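Local atomic coordinates of 2-oxoglutarate carboxylase small subunit (Hydrogenobacter thermophilus, PDB entry 7KCT), a protein that forms the small (beta) subunit of a carboxylase, belongs to the biotin carboxylase family, and is built around an ATP-grasp fold that holds ADP and magnesium in the model. Residues Asn213-Glu218 with Gly442-Arg447; Tyr226-His231 with Glu327-Ser332; Arg375-Ser380 with Ile394-Val399. All coordinates share one frame; numbering follows the deposited sequence.

Contact 1: Asn213-Glu218 with Gly442-Arg447; sequences NPKHIE and GKFTTR. With ADP (adenosine-5'-diphosphate), chain C.
Residues 213-216, leading into strand 215-223, run at 109° to the loop Gly-442 to Arg-447, with the CA atoms of Lys-215 and Thr-445 5.0 Å from each other and one backbone bond, Thr-446 N to Pro-214 O (2.9 Å), pinning them. Lys-215 makes the main side-chain link. Its long chain bends in its outer half, bringing Lys-215 NZ in the carbonyl plane to Phe-444 O at 2.6 Å. Lys-215 NZ also stands 3.8 Å from the centroid of the Phe-444 ring, an off-centre cation-pi contact, and Asp-236 supplies the opposite charge. A lysine suits this place because one flexible amine can serve a carbonyl, a ring and a carboxylate together. The loop joins two helices of the C-terminal domain: Gly-442 ends helix 437-441 in a Schellman motif, its positive phi needing glycine, and Thr-445 OG1 accepts Arg-447 N (3.1 Å) in a capping bond before helix 448-451. Thr-446 uses both branches. Thr-446 OG1, between the backbone N and the carbonyl carbon (chi1 60°), rests 3.4 Å from Pro-214 CD, while Thr-446 CG2 lies 3.6 Å from ADP O2'. Pro-214 CG approaches ADP C2, and the His-216 ring turns its edge to the ribose, although the separation of ND1 and O3' is too short to be trusted. A water bridges Asn-213 N and Arg-447 NH1, while Arg-447 NE pairs with Glu-450.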
loop_
_atom_site.group_PDB
_atom_site.type_symbol
_atom_site.label_atom_id
_atom_site.label_comp_id
_atom_site.label_asym_id
_atom_site.label_seq_id
_atom_site.Cartn_x
_atom_site.Cartn_y
_atom_site.Cartn_z
ATOM N N ASN A 213 -19.845 28.768 -5.094
ATOM C CA ASN A 213 -19.608 27.464 -5.709
ATOM C C ASN A 213 -18.177 27.215 -6.183
ATOM O O ASN A 213 -17.964 26.708 -7.290
ATOM C CB ASN A 213 -20.542 27.282 -6.897
ATOM C CG ASN A 213 -21.982 27.587 -6.553
ATOM O OD1 ASN A 213 -22.547 27.033 -5.608
ATOM N ND2 ASN A 213 -22.558 28.535 -7.280
ATOM N N PRO A 214 -17.182 27.502 -5.363
ATOM C CA PRO A 214 -15.795 27.334 -5.793
ATOM C C PRO A 214 -15.312 25.892 -5.653
ATOM O O PRO A 214 -15.922 25.068 -4.965
ATOM C CB PRO A 214 -15.040 28.256 -4.837
ATOM C CG PRO A 214 -15.822 28.192 -3.612
ATOM C CD PRO A 214 -17.273 27.911 -3.958
ATOM N N LYS A 215 -14.204 25.603 -6.345
ATOM C CA LYS A 215 -13.371 24.439 -6.069
ATOM C C LYS A 215 -12.069 24.892 -5.393
ATOM O O LYS A 215 -11.617 26.029 -5.569
ATOM C CB LYS A 215 -13.104 23.674 -7.355
ATOM C CG LYS A 215 -14.355 22.957 -7.937
ATOM C CD LYS A 215 -13.980 22.151 -9.175
ATOM C CE LYS A 215 -14.747 20.838 -9.271
ATOM N NZ LYS A 215 -14.353 19.852 -8.228
ATOM N N HIS A 216 -11.492 24.015 -4.573
ATOM C CA HIS A 216 -10.218 24.285 -3.921
ATOM C C HIS A 216 -9.156 23.475 -4.657
ATOM O O HIS A 216 -9.106 22.242 -4.558
ATOM C CB HIS A 216 -10.292 23.997 -2.421
ATOM C CG HIS A 216 -9.002 24.265 -1.680
ATOM N ND1 HIS A 216 -8.930 25.115 -0.597
ATOM C CD2 HIS A 216 -7.757 23.747 -1.825
ATOM C CE1 HIS A 216 -7.688 25.148 -0.141
ATOM N NE2 HIS A 216 -6.957 24.320 -0.865
ATOM N N ILE A 217 -8.317 24.178 -5.414
ATOM C CA ILE A 217 -7.285 23.589 -6.258
ATOM C C ILE A 217 -5.936 24.048 -5.707
ATOM O O ILE A 217 -5.728 25.247 -5.493
ATOM C CB ILE A 217 -7.451 24.009 -7.734
ATOM C CG1 ILE A 217 -8.837 23.620 -8.283
ATOM C CG2 ILE A 217 -6.354 23.461 -8.550
ATOM C CD1 ILE A 217 -9.127 22.199 -8.299
ATOM N N GLU A 218 -5.011 23.111 -5.479
ATOM C CA GLU A 218 -3.743 23.499 -4.864
ATOM C C GLU A 218 -2.585 22.833 -5.581
ATOM O O GLU A 218 -2.701 21.696 -6.050
ATOM C CB GLU A 218 -3.724 23.160 -3.358
ATOM C CG GLU A 218 -3.762 21.689 -3.107
ATOM C CD GLU A 218 -3.826 21.367 -1.645
ATOM O OE1 GLU A 218 -4.149 22.285 -0.863
ATOM O OE2 GLU A 218 -3.575 20.187 -1.285
ATOM N N GLY A 442 -17.509 13.692 -11.006
ATOM C CA GLY A 442 -16.624 14.837 -10.914
ATOM C C GLY A 442 -17.229 16.125 -10.432
ATOM O O GLY A 442 -16.486 17.117 -10.299
ATOM N N LYS A 443 -18.544 16.133 -10.163
ATOM C CA LYS A 443 -19.288 17.346 -9.862
ATOM C C LYS A 443 -19.326 17.575 -8.350
ATOM O O LYS A 443 -20.273 17.205 -7.650
ATOM C CB LYS A 443 -20.667 17.250 -10.510
ATOM C CG LYS A 443 -20.617 16.727 -11.987
ATOM C CD LYS A 443 -22.044 16.389 -12.506
ATOM C CE LYS A 443 -22.106 16.373 -14.085
ATOM N NZ LYS A 443 -20.970 15.615 -14.772
ATOM N N PHE A 444 -18.263 18.196 -7.834
ATOM C CA PHE A 444 -18.243 18.608 -6.443
ATOM C C PHE A 444 -17.583 19.964 -6.306
ATOM O O PHE A 444 -16.599 20.256 -6.993
ATOM C CB PHE A 444 -17.525 17.568 -5.533
ATOM C CG PHE A 444 -16.256 17.002 -6.109
ATOM C CD1 PHE A 444 -16.298 15.872 -6.900
ATOM C CD2 PHE A 444 -15.026 17.604 -5.876
ATOM C CE1 PHE A 444 -15.143 15.328 -7.436
ATOM C CE2 PHE A 444 -13.844 17.053 -6.411
ATOM C CZ PHE A 444 -13.907 15.933 -7.198
ATOM N N THR A 445 -18.102 20.749 -5.367
ATOM C CA THR A 445 -17.562 22.037 -4.970
ATOM C C THR A 445 -17.341 22.033 -3.461
ATOM O O THR A 445 -17.631 21.054 -2.767
ATOM C CB THR A 445 -18.506 23.197 -5.346
ATOM O OG1 THR A 445 -19.571 23.265 -4.396
ATOM C CG2 THR A 445 -19.044 23.064 -6.743
ATOM N N THR A 446 -16.849 23.146 -2.930
ATOM C CA THR A 446 -16.636 23.214 -1.480
ATOM C C THR A 446 -17.924 23.172 -0.681
ATOM O O THR A 446 -17.866 22.923 0.535
ATOM C CB THR A 446 -15.875 24.488 -1.109
ATOM O OG1 THR A 446 -16.631 25.631 -1.530
ATOM C CG2 THR A 446 -14.541 24.474 -1.829
ATOM N N ARG A 447 -19.068 23.379 -1.343
ATOM C CA ARG A 447 -20.409 23.289 -0.778
ATOM C C ARG A 447 -20.934 21.851 -0.788
ATOM O O ARG A 447 -22.052 21.600 -0.321
ATOM C CB ARG A 447 -21.379 24.175 -1.596
ATOM C CG ARG A 447 -20.875 25.607 -1.920
ATOM C CD ARG A 447 -20.381 26.361 -0.679
ATOM N NE ARG A 447 -21.359 26.375 0.404
ATOM C CZ ARG A 447 -22.304 27.299 0.570
ATOM N NH1 ARG A 447 -22.414 28.305 -0.287
ATOM N NH2 ARG A 447 -23.142 27.200 1.597
HETATM P PB ADP C . -7.011 28.223 6.019
HETATM O O1B ADP C . -7.750 28.075 7.303
HETATM O O2B ADP C . -6.817 27.162 4.967
HETATM O O3B ADP C . -5.822 29.162 6.083
HETATM P PA ADP C . -7.796 29.317 3.551
HETATM O O1A ADP C . -7.101 28.335 2.678
HETATM O O2A ADP C . -7.820 30.765 3.087
HETATM O O3A ADP C . -8.093 29.364 5.087
HETATM O "O5'" ADP C . -9.512 28.952 2.886
HETATM C "C5'" ADP C . -10.291 28.026 3.728
HETATM C "C4'" ADP C . -11.275 27.448 2.791
HETATM O "O4'" ADP C . -12.303 28.463 2.720
HETATM C "C3'" ADP C . -10.733 27.253 1.425
HETATM O "O3'" ADP C . -10.335 25.890 1.232
HETATM C "C2'" ADP C . -12.029 27.451 0.644
HETATM O "O2'" ADP C . -12.960 26.314 0.815
HETATM C "C1'" ADP C . -12.716 28.578 1.361
HETATM N N9 ADP C . -12.335 29.895 0.797
HETATM C C8 ADP C . -11.195 30.674 1.037
HETATM N N7 ADP C . -11.241 31.840 0.341
HETATM C C5 ADP C . -12.429 31.780 -0.388
HETATM C C6 ADP C . -13.041 32.680 -1.298
HETATM N N6 ADP C . -12.427 33.854 -1.607
HETATM N N1 ADP C . -14.212 32.372 -1.911
HETATM C C2 ADP C . -14.751 31.188 -1.530
HETATM N N3 ADP C . -14.301 30.250 -0.680
HETATM C C4 ADP C . -13.115 30.586 -0.112
HETATM O O HOH W 1 -21.029 28.792 -2.643
#

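Contact 2: Tyr226-His231 with Glu327-Ser332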
loop_
_atom_site.group_PDB
_atom_site.type_symbol
_atom_site.label_atom_id
_atom_site.label_comp_id
_atom_site.label_asym_id
_atom_site.label_seq_id
_atom_site.Cartn_x
_atom_site.Cartn_y
_atom_site.Cartn_z
ATOM N N TYR A 226 19.638 25.250 -4.412
ATOM C CA TYR A 226 20.416 25.752 -5.534
ATOM C C TYR A 226 19.531 26.340 -6.615
ATOM O O TYR A 226 19.951 26.423 -7.776
ATOM C CB TYR A 226 21.259 24.620 -6.116
ATOM C CG TYR A 226 22.021 23.901 -5.041
ATOM C CD1 TYR A 226 23.099 24.503 -4.418
ATOM C CD2 TYR A 226 21.630 22.637 -4.612
ATOM C CE1 TYR A 226 23.789 23.856 -3.412
ATOM C CE2 TYR A 226 22.308 21.976 -3.607
ATOM C CZ TYR A 226 23.385 22.586 -3.009
ATOM O OH TYR A 226 24.058 21.922 -2.007
ATOM N N GLY A 227 18.294 26.690 -6.258
ATOM C CA GLY A 227 17.369 27.349 -7.163
ATOM C C GLY A 227 16.646 26.468 -8.156
ATOM O O GLY A 227 15.999 26.997 -9.061
ATOM N N ASN A 228 16.708 25.155 -8.043
ATOM C CA ASN A 228 15.967 24.296 -8.958
ATOM C C ASN A 228 14.612 23.953 -8.329
ATOM O O ASN A 228 14.537 23.130 -7.409
ATOM C CB ASN A 228 16.748 23.032 -9.269
ATOM C CG ASN A 228 15.997 22.102 -10.217
ATOM O OD1 ASN A 228 16.082 20.879 -10.099
ATOM N ND2 ASN A 228 15.231 22.671 -11.132
ATOM N N VAL A 229 13.543 24.578 -8.832
ATOM C CA VAL A 229 12.187 24.426 -8.311
ATOM C C VAL A 229 11.320 23.785 -9.389
ATOM O O VAL A 229 11.339 24.217 -10.548
ATOM C CB VAL A 229 11.593 25.777 -7.883
ATOM C CG1 VAL A 229 10.219 25.586 -7.233
ATOM C CG2 VAL A 229 12.549 26.547 -6.974
ATOM N N ILE A 230 10.560 22.757 -9.004
ATOM C CA ILE A 230 9.587 22.116 -9.881
ATOM C C ILE A 230 8.222 22.131 -9.194
ATOM O O ILE A 230 8.098 22.377 -7.988
ATOM C CB ILE A 230 9.978 20.676 -10.263
ATOM C CG1 ILE A 230 10.051 19.774 -9.033
ATOM C CG2 ILE A 230 11.321 20.619 -11.028
ATOM C CD1 ILE A 230 10.339 18.314 -9.370
ATOM N N HIS A 231 7.181 21.882 -9.981
ATOM C CA HIS A 231 5.852 21.649 -9.441
ATOM C C HIS A 231 5.503 20.179 -9.640
ATOM O O HIS A 231 6.056 19.492 -10.511
ATOM C CB HIS A 231 4.783 22.574 -10.077
ATOM C CG HIS A 231 4.444 22.238 -11.487
ATOM N ND1 HIS A 231 3.628 21.181 -11.815
ATOM C CD2 HIS A 231 4.740 22.863 -12.657
ATOM C CE1 HIS A 231 3.498 21.112 -13.125
ATOM N NE2 HIS A 231 4.141 22.139 -13.660
ATOM N N GLU A 327 21.469 18.028 -0.855
ATOM C CA GLU A 327 21.444 17.328 -2.129
ATOM C C GLU A 327 20.756 18.190 -3.175
ATOM O O GLU A 327 19.901 19.013 -2.852
ATOM C CB GLU A 327 20.702 16.009 -2.054
ATOM C CG GLU A 327 21.386 14.962 -1.192
ATOM C CD GLU A 327 20.792 13.594 -1.380
ATOM O OE1 GLU A 327 20.150 13.358 -2.431
ATOM O OE2 GLU A 327 20.975 12.754 -0.481
ATOM N N ARG A 328 21.137 17.996 -4.433
ATOM C CA ARG A 328 20.448 18.612 -5.552
ATOM C C ARG A 328 19.191 17.812 -5.860
ATOM O O ARG A 328 19.151 16.584 -5.699
ATOM C CB ARG A 328 21.327 18.626 -6.811
ATOM C CG ARG A 328 22.314 19.733 -6.908
ATOM C CD ARG A 328 22.873 19.959 -8.334
ATOM N NE ARG A 328 23.215 21.370 -8.420
ATOM C CZ ARG A 328 24.285 21.917 -7.864
ATOM N NH1 ARG A 328 25.183 21.193 -7.162
ATOM N NH2 ARG A 328 24.471 23.212 -7.963
ATOM N N LEU A 329 18.169 18.523 -6.327
ATOM C CA LEU A 329 16.942 17.895 -6.802
ATOM C C LEU A 329 17.205 17.223 -8.148
ATOM O O LEU A 329 17.620 17.880 -9.106
ATOM C CB LEU A 329 15.842 18.957 -6.876
ATOM C CG LEU A 329 14.369 18.591 -7.020
ATOM C CD1 LEU A 329 14.106 17.339 -6.183
ATOM C CD2 LEU A 329 13.483 19.729 -6.531
ATOM N N ARG A 330 16.984 15.908 -8.201
ATOM C CA ARG A 330 17.324 15.077 -9.350
ATOM C C ARG A 330 16.218 15.026 -10.397
ATOM O O ARG A 330 16.044 13.989 -11.066
ATOM C CB ARG A 330 17.680 13.669 -8.873
ATOM N N TYR A 331 15.476 16.126 -10.570
ATOM C CA TYR A 331 14.396 16.163 -11.541
ATOM C C TYR A 331 14.346 17.502 -12.249
ATOM O O TYR A 331 14.649 18.570 -11.689
ATOM C CB TYR A 331 12.970 15.933 -10.966
ATOM C CG TYR A 331 12.727 14.635 -10.218
ATOM C CD1 TYR A 331 12.428 13.474 -10.904
ATOM C CD2 TYR A 331 12.756 14.579 -8.831
ATOM C CE1 TYR A 331 12.217 12.270 -10.242
ATOM C CE2 TYR A 331 12.541 13.386 -8.163
ATOM C CZ TYR A 331 12.274 12.235 -8.871
ATOM O OH TYR A 331 12.065 11.043 -8.195
ATOM N N SER A 332 13.947 17.435 -13.503
ATOM C CA SER A 332 13.480 18.636 -14.165
ATOM C C SER A 332 11.978 18.568 -14.381
ATOM O O SER A 332 11.349 17.498 -14.323
ATOM C CB SER A 332 14.100 18.838 -15.570
ATOM O OG SER A 332 15.438 18.419 -15.624
#
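Tyr-226 and Arg-328 form a stack at one end of the contact: the guanidinium lies flat over one face of the phenol ring, with the planes 18° apart and the centres 4.3 Å from each other. The arrangement is also a cation-pi pair, CZ standing above the ring but displaced toward its rim, near CG. Arg-328 crosses Tyr-226 at about a right angle; its CG touches Tyr-226 CD2 (3.8 Å), and the chain, extended from CG to NE, carries the guanidinium over the ring. An arginine fits here because its flat charged end and its aliphatic stem can both lie against an aromatic surface. The hydroxyl of Tyr-226 is bonded to Gly-326 O, which anchors the far end of the ring.

The apolar contacts gather round Ile-230. With Ile-230 CG1 between the backbone N and the carbonyl carbon (chi1 62°), its CD1 reaches Tyr-331 CB at 3.9 Å and its CG1 faces Leu-329 CD2 at 4.2 Å. The other branch, Ile-230 CG2, lies 4.0 Å from Ser-332 C. Ile-230 and Leu-329, both buried, suit this apolar patch.

A polar link runs through Asp-224: one carboxylate oxygen takes Tyr-226 N and Asn-228 N, the other takes Leu-329 N. It ties the turn before strand 229-236, an outermost strand of its four-stranded sheet, to the loop that follows helix 316-324, whose Trp-319 packs on Leu-329, while helix 257-273 touches Val-229.

Contact 3: Arg375-Ser380 with Ile394-Val399; sequences RVEHAS and IAKLIV
The guanidinium of Arg-375, carried on a fully extended chain that runs beside Ile-398, has Glu-377 OE2 at its edge, only 2° out of its plane. Arg-375 NE and NH2 both donate to Glu-377 OE2 at 2.7 Å, a side-on salt bridge; NE meets the anti lone pair of OE2, and NH2 comes from above the carboxylate plane. The other flat group, the His-378 ring, stacks on Tyr-367 of the second subunit, and its NE2 bonds to Val-368 O there.

With CG beside the backbone N (chi1 -59°), Glu-377 CG sits 3.7 Å from Ile-398 CD1; a bend at chi2 then turns the carboxylate back to Arg-375. Lys-396 lies obliquely over Glu-377, Lys-396 CE to Glu-377 CB at 3.8 Å. Its NZ goes on to Glu-21 and Val-303 O, and a water accepts from Lys-396 NZ and makes a weak bond to Glu-377 OE1. Long charged side chains suit Arg-375 and Lys-396, whose stems pack while their ends reach Glu-309 and Glu-21; the glutamate counters the arginine within the strand.

The strands run antiparallel at 163°. Arg-375 with Ile-398 and Glu-377 with Lys-396 are hydrogen-bonded pairs, and Glu-377 N to Lys-396 O measures 2.9 Å. The non-hydrogen-bonded pair brings aliphatic groups together, Val-376 CG2 to Leu-397 CD1 at 3.9 Å, with Leu-397 packed on helix 404-417. Farther along, a water joins Ala-379 N and Ser-380 OG.

The pair belongs to the larger antiparallel sheet, most of whose strands come from the biotin carboxylase C-terminal region, at the dimer interface, with a classic beta bulge where Ile-394 and Ala-395 both face Ile-347.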
loop_
_atom_site.group_PDB
_atom_site.type_symbol
_atom_site.label_atom_id
_atom_site.label_comp_id
_atom_site.label_asym_id
_atom_site.label_seq_id
_atom_site.Cartn_x
_atom_site.Cartn_y
_atom_site.Cartn_z
ATOM N N ARG A 375 -2.713 2.309 -0.043
ATOM C CA ARG A 375 -1.702 2.744 0.914
ATOM C C ARG A 375 -2.428 3.244 2.143
ATOM O O ARG A 375 -3.461 3.917 2.046
ATOM C CB ARG A 375 -0.801 3.836 0.278
ATOM C CG ARG A 375 0.115 4.609 1.181
ATOM C CD ARG A 375 0.897 5.621 0.356
ATOM N NE ARG A 375 1.676 6.516 1.181
ATOM C CZ ARG A 375 2.442 7.481 0.707
ATOM N NH1 ARG A 375 2.536 7.705 -0.613
ATOM N NH2 ARG A 375 3.099 8.218 1.559
ATOM N N VAL A 376 -1.883 2.938 3.304
ATOM C CA VAL A 376 -2.469 3.365 4.557
ATOM C C VAL A 376 -1.407 4.111 5.336
ATOM O O VAL A 376 -0.296 3.594 5.511
ATOM C CB VAL A 376 -3.002 2.193 5.395
ATOM C CG1 VAL A 376 -3.629 2.749 6.702
ATOM C CG2 VAL A 376 -4.027 1.425 4.618
ATOM N N GLU A 377 -1.747 5.314 5.802
ATOM C CA GLU A 377 -0.913 6.104 6.708
ATOM C C GLU A 377 -1.625 6.152 8.062
ATOM O O GLU A 377 -2.712 6.727 8.186
ATOM C CB GLU A 377 -0.665 7.510 6.164
ATOM C CG GLU A 377 0.030 7.528 4.804
ATOM C CD GLU A 377 1.573 7.368 4.864
ATOM O OE1 GLU A 377 2.239 7.611 5.935
ATOM O OE2 GLU A 377 2.121 6.996 3.800
ATOM N N HIS A 378 -1.023 5.548 9.084
ATOM C CA HIS A 378 -1.764 5.434 10.331
ATOM C C HIS A 378 -0.804 5.191 11.494
ATOM O O HIS A 378 0.344 4.753 11.318
ATOM C CB HIS A 378 -2.832 4.315 10.224
ATOM C CG HIS A 378 -2.286 2.942 10.383
ATOM N ND1 HIS A 378 -2.825 2.022 11.265
ATOM C CD2 HIS A 378 -1.207 2.341 9.823
ATOM C CE1 HIS A 378 -2.091 0.920 11.245
ATOM N NE2 HIS A 378 -1.114 1.082 10.366
ATOM N N ALA A 379 -1.283 5.491 12.694
ATOM C CA ALA A 379 -0.462 5.259 13.868
ATOM C C ALA A 379 -1.241 4.547 14.959
ATOM O O ALA A 379 -0.936 4.716 16.143
ATOM C CB ALA A 379 0.127 6.570 14.402
ATOM N N SER A 380 -2.213 3.737 14.576
ATOM C CA SER A 380 -3.195 3.174 15.489
ATOM C C SER A 380 -3.148 1.656 15.527
ATOM O O SER A 380 -2.688 1.001 14.593
ATOM C CB SER A 380 -4.620 3.595 15.104
ATOM O OG SER A 380 -4.806 4.951 15.441
ATOM N N ILE A 394 -7.159 9.728 12.616
ATOM C CA ILE A 394 -6.738 8.365 12.952
ATOM C C ILE A 394 -5.853 7.778 11.857
ATOM O O ILE A 394 -4.884 7.073 12.129
ATOM C CB ILE A 394 -7.959 7.436 13.150
ATOM C CG1 ILE A 394 -8.802 7.714 14.365
ATOM C CG2 ILE A 394 -7.517 5.931 13.151
ATOM C CD1 ILE A 394 -10.099 6.954 14.290
ATOM N N ALA A 395 -6.263 7.952 10.603
ATOM C CA ALA A 395 -5.611 7.267 9.504
ATOM C C ALA A 395 -5.933 8.048 8.246
ATOM O O ALA A 395 -6.913 8.799 8.201
ATOM C CB ALA A 395 -6.085 5.823 9.378
ATOM N N LYS A 396 -5.053 7.942 7.274
ATOM C CA LYS A 396 -5.311 8.409 5.912
ATOM C C LYS A 396 -5.335 7.172 5.045
ATOM O O LYS A 396 -4.390 6.365 5.077
ATOM C CB LYS A 396 -4.251 9.388 5.413
ATOM C CG LYS A 396 -3.981 10.504 6.402
ATOM C CD LYS A 396 -3.089 11.624 5.849
ATOM C CE LYS A 396 -1.667 11.160 5.558
ATOM N NZ LYS A 396 -0.708 12.282 5.727
ATOM N N LEU A 397 -6.427 6.965 4.346
ATOM C CA LEU A 397 -6.527 5.885 3.382
ATOM C C LEU A 397 -6.299 6.469 1.995
ATOM O O LEU A 397 -7.004 7.394 1.600
ATOM C CB LEU A 397 -7.890 5.219 3.472
ATOM C CG LEU A 397 -8.169 4.023 2.599
ATOM C CD1 LEU A 397 -7.119 3.015 2.893
ATOM C CD2 LEU A 397 -9.606 3.573 2.961
ATOM N N ILE A 398 -5.321 5.941 1.260
ATOM C CA ILE A 398 -4.953 6.474 -0.054
ATOM C C ILE A 398 -5.053 5.374 -1.073
ATOM O O ILE A 398 -4.578 4.260 -0.820
ATOM C CB ILE A 398 -3.529 7.051 -0.058
ATOM C CG1 ILE A 398 -3.422 8.128 1.000
ATOM C CG2 ILE A 398 -3.164 7.587 -1.471
ATOM C CD1 ILE A 398 -2.443 7.795 2.086
ATOM N N VAL A 399 -5.670 5.658 -2.227
ATOM C CA VAL A 399 -5.724 4.668 -3.282
ATOM C C VAL A 399 -5.227 5.277 -4.578
ATOM O O VAL A 399 -5.152 6.501 -4.740
ATOM C CB VAL A 399 -7.121 4.027 -3.518
ATOM C CG1 VAL A 399 -7.681 3.506 -2.208
ATOM C CG2 VAL A 399 -8.128 4.987 -4.246
HETATM O O HOH W 2 1.505 10.642 5.779
HETATM O O HOH W 3 -3.336 6.821 13.954
#

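Contact 1 closes a long loop of the chain, and contacts 2 and 3 fall inside it one after the other. Contacts 1 and 2 sit on neighbouring strands, 215-223 and 229-236, of one four-stranded antiparallel sheet in the ATP-grasp region, yet their centres are 31 Å apart. Contact 3 belongs to a separate, larger sheet, most of whose strands come from the C-terminal region, its centre about 24 Å from that of contact 1 and 29 Å from that of contact 2; none of the three touches another. Contact 1 therefore bridges the ATP-grasp and C-terminal regions, whereas contact 2 stays within the first and contact 3 within the second.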